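Local coordinates for uncharacterized protein (Bacteroides ovatus CL02T12C04, PDB 6PTM) that probably acts as a family GH42 exo-carrageenase, a glycoside hydrolase that trims sugar units from the chain ends of carrageenan, a sulfated red-algal polysaccharide, at residues Glu747-Leu752 / Val765-Val770. Numbering follows the deposited sequence.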
loop_
_atom_site.group_PDB
_atom_site.type_symbol
_atom_site.label_atom_id
_atom_site.label_comp_id
_atom_site.label_asym_id
_atom_site.label_seq_id
_atom_site.Cartn_x
_atom_site.Cartn_y
_atom_site.Cartn_z
ATOM N N GLU A 747 12.624 -0.450 26.343
ATOM C CA GLU A 747 12.658 -0.224 24.881
ATOM C C GLU A 747 13.345 -1.422 24.223
ATOM O O GLU A 747 14.514 -1.684 24.516
ATOM C CB GLU A 747 13.419 1.066 24.598
ATOM C CG GLU A 747 12.709 2.290 25.156
ATOM C CD GLU A 747 13.302 3.608 24.709
ATOM O OE1 GLU A 747 14.376 3.573 24.149
ATOM O OE2 GLU A 747 12.674 4.648 24.936
ATOM N N VAL A 748 12.653 -2.095 23.316
ATOM C CA VAL A 748 13.227 -3.281 22.605
ATOM C C VAL A 748 14.487 -2.858 21.841
ATOM O O VAL A 748 15.523 -3.534 21.948
ATOM C CB VAL A 748 12.172 -3.913 21.687
ATOM C CG1 VAL A 748 12.786 -4.947 20.740
ATOM C CG2 VAL A 748 11.048 -4.489 22.523
ATOM N N LEU A 749 14.453 -1.734 21.152
ATOM C CA LEU A 749 15.538 -1.386 20.204
ATOM C C LEU A 749 16.768 -0.855 20.951
ATOM O O LEU A 749 17.860 -0.910 20.370
ATOM C CB LEU A 749 15.009 -0.372 19.181
ATOM C CG LEU A 749 13.882 -0.881 18.289
ATOM C CD1 LEU A 749 13.366 0.227 17.365
ATOM C CD2 LEU A 749 14.320 -2.094 17.485
ATOM N N THR A 750 16.623 -0.313 22.162
ATOM C CA THR A 750 17.721 0.432 22.831
ATOM C C THR A 750 18.161 -0.308 24.089
ATOM O O THR A 750 19.296 -0.066 24.506
ATOM C CB THR A 750 17.340 1.863 23.229
ATOM O OG1 THR A 750 16.225 1.874 24.129
ATOM C CG2 THR A 750 17.059 2.749 22.033
ATOM N N GLY A 751 17.298 -1.170 24.641
ATOM C CA GLY A 751 17.466 -1.736 25.977
ATOM C C GLY A 751 17.243 -0.729 27.093
ATOM O O GLY A 751 17.318 -1.153 28.226
ATOM N N LEU A 752 16.946 0.543 26.825
ATOM C CA LEU A 752 16.739 1.522 27.921
ATOM C C LEU A 752 15.444 1.227 28.684
ATOM O O LEU A 752 14.415 0.856 28.093
ATOM C CB LEU A 752 16.707 2.941 27.362
ATOM C CG LEU A 752 18.007 3.420 26.700
ATOM C CD1 LEU A 752 17.746 4.656 25.884
ATOM C CD2 LEU A 752 19.113 3.680 27.726
ATOM N N VAL A 765 7.084 6.243 17.373
ATOM C CA VAL A 765 6.955 4.765 17.416
ATOM C C VAL A 765 7.511 4.342 18.762
ATOM O O VAL A 765 8.671 4.690 19.059
ATOM C CB VAL A 765 7.737 4.100 16.276
ATOM C CG1 VAL A 765 7.681 2.588 16.385
ATOM C CG2 VAL A 765 7.209 4.560 14.943
ATOM N N GLN A 766 6.746 3.578 19.514
ATOM C CA GLN A 766 7.272 2.903 20.711
ATOM C C GLN A 766 7.238 1.390 20.487
ATOM O O GLN A 766 6.224 0.872 19.964
ATOM C CB GLN A 766 6.481 3.303 21.944
ATOM C CG GLN A 766 6.765 4.729 22.371
ATOM C CD GLN A 766 8.113 4.909 23.007
ATOM O OE1 GLN A 766 8.654 4.016 23.635
ATOM N NE2 GLN A 766 8.619 6.123 22.918
ATOM N N LEU A 767 8.338 0.711 20.816
ATOM C CA LEU A 767 8.343 -0.773 20.821
ATOM C C LEU A 767 8.953 -1.196 22.156
ATOM O O LEU A 767 10.142 -0.981 22.377
ATOM C CB LEU A 767 9.124 -1.313 19.627
ATOM C CG LEU A 767 9.064 -2.826 19.432
ATOM C CD1 LEU A 767 7.701 -3.270 18.939
ATOM C CD2 LEU A 767 10.149 -3.263 18.463
ATOM N N LEU A 768 8.111 -1.744 23.006
ATOM C CA LEU A 768 8.367 -1.941 24.432
ATOM C C LEU A 768 8.220 -3.417 24.775
ATOM O O LEU A 768 7.298 -4.112 24.261
ATOM C CB LEU A 768 7.340 -1.137 25.217
ATOM C CG LEU A 768 7.282 0.352 24.928
ATOM C CD1 LEU A 768 6.059 0.955 25.628
ATOM C CD2 LEU A 768 8.550 1.053 25.383
ATOM N N GLU A 769 9.121 -3.862 25.640
ATOM C CA GLU A 769 9.028 -5.143 26.343
ATOM C C GLU A 769 8.449 -4.861 27.739
ATOM O O GLU A 769 9.083 -4.124 28.510
ATOM C CB GLU A 769 10.387 -5.844 26.343
ATOM C CG GLU A 769 10.271 -7.200 27.009
ATOM C CD GLU A 769 11.551 -8.003 26.956
ATOM O OE1 GLU A 769 11.923 -8.502 27.981
ATOM O OE2 GLU A 769 12.151 -8.114 25.885
ATOM N N VAL A 770 7.289 -5.439 28.021
ATOM C CA VAL A 770 6.517 -5.279 29.277
ATOM C C VAL A 770 6.516 -6.636 29.990
ATOM O O VAL A 770 6.084 -7.631 29.369
ATOM C CB VAL A 770 5.108 -4.724 28.980
ATOM C CG1 VAL A 770 4.281 -4.539 30.240
ATOM C CG2 VAL A 770 5.199 -3.398 28.235
HETATM O O HOH W 1 9.974 4.519 25.842
HETATM O O HOH W 2 12.097 0.151 21.077
#
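Val748 lies across the isobutyl group of Leu767 where strand 742-747, at the edge of an antiparallel four-stranded sheet, gives way to a turn. In Leu767, CG anti to the backbone N (chi1 -173°) carries the branch toward Val748, and chi2 of 72° leaves CD2 to reach it, 3.9 Å from Val748 CB. The branched valine fits because its methyls divide the work: CG1 meets Leu767 CD2, while CG2 rests over the strand backbone, 3.7 Å from Glu769 N. Leu767 also touches Val550 and Trp494; with an alanine here, Val748 would probably lose its neighbour CD2 and a gap would open toward them. At the backbone, Val748 N donates a nearly straight bond to Leu767 O (2.9 Å, 166°), and this carbonyl holds the amide of Leu749 through a water. On the face shared by Glu747 and Leu768, a non-hydrogen-bonded pair, another water donates to Glu747 OE2 and Gln766 OE1, oxygens that would probably not bond each other directly. Glu747 OE1 takes the hydroxyl of Thr750, whose OG1 accepts from Leu752 N in an ST turn. One direct backbone bond, two water bridges and a small apolar patch thus fasten the turn to strand 765-772.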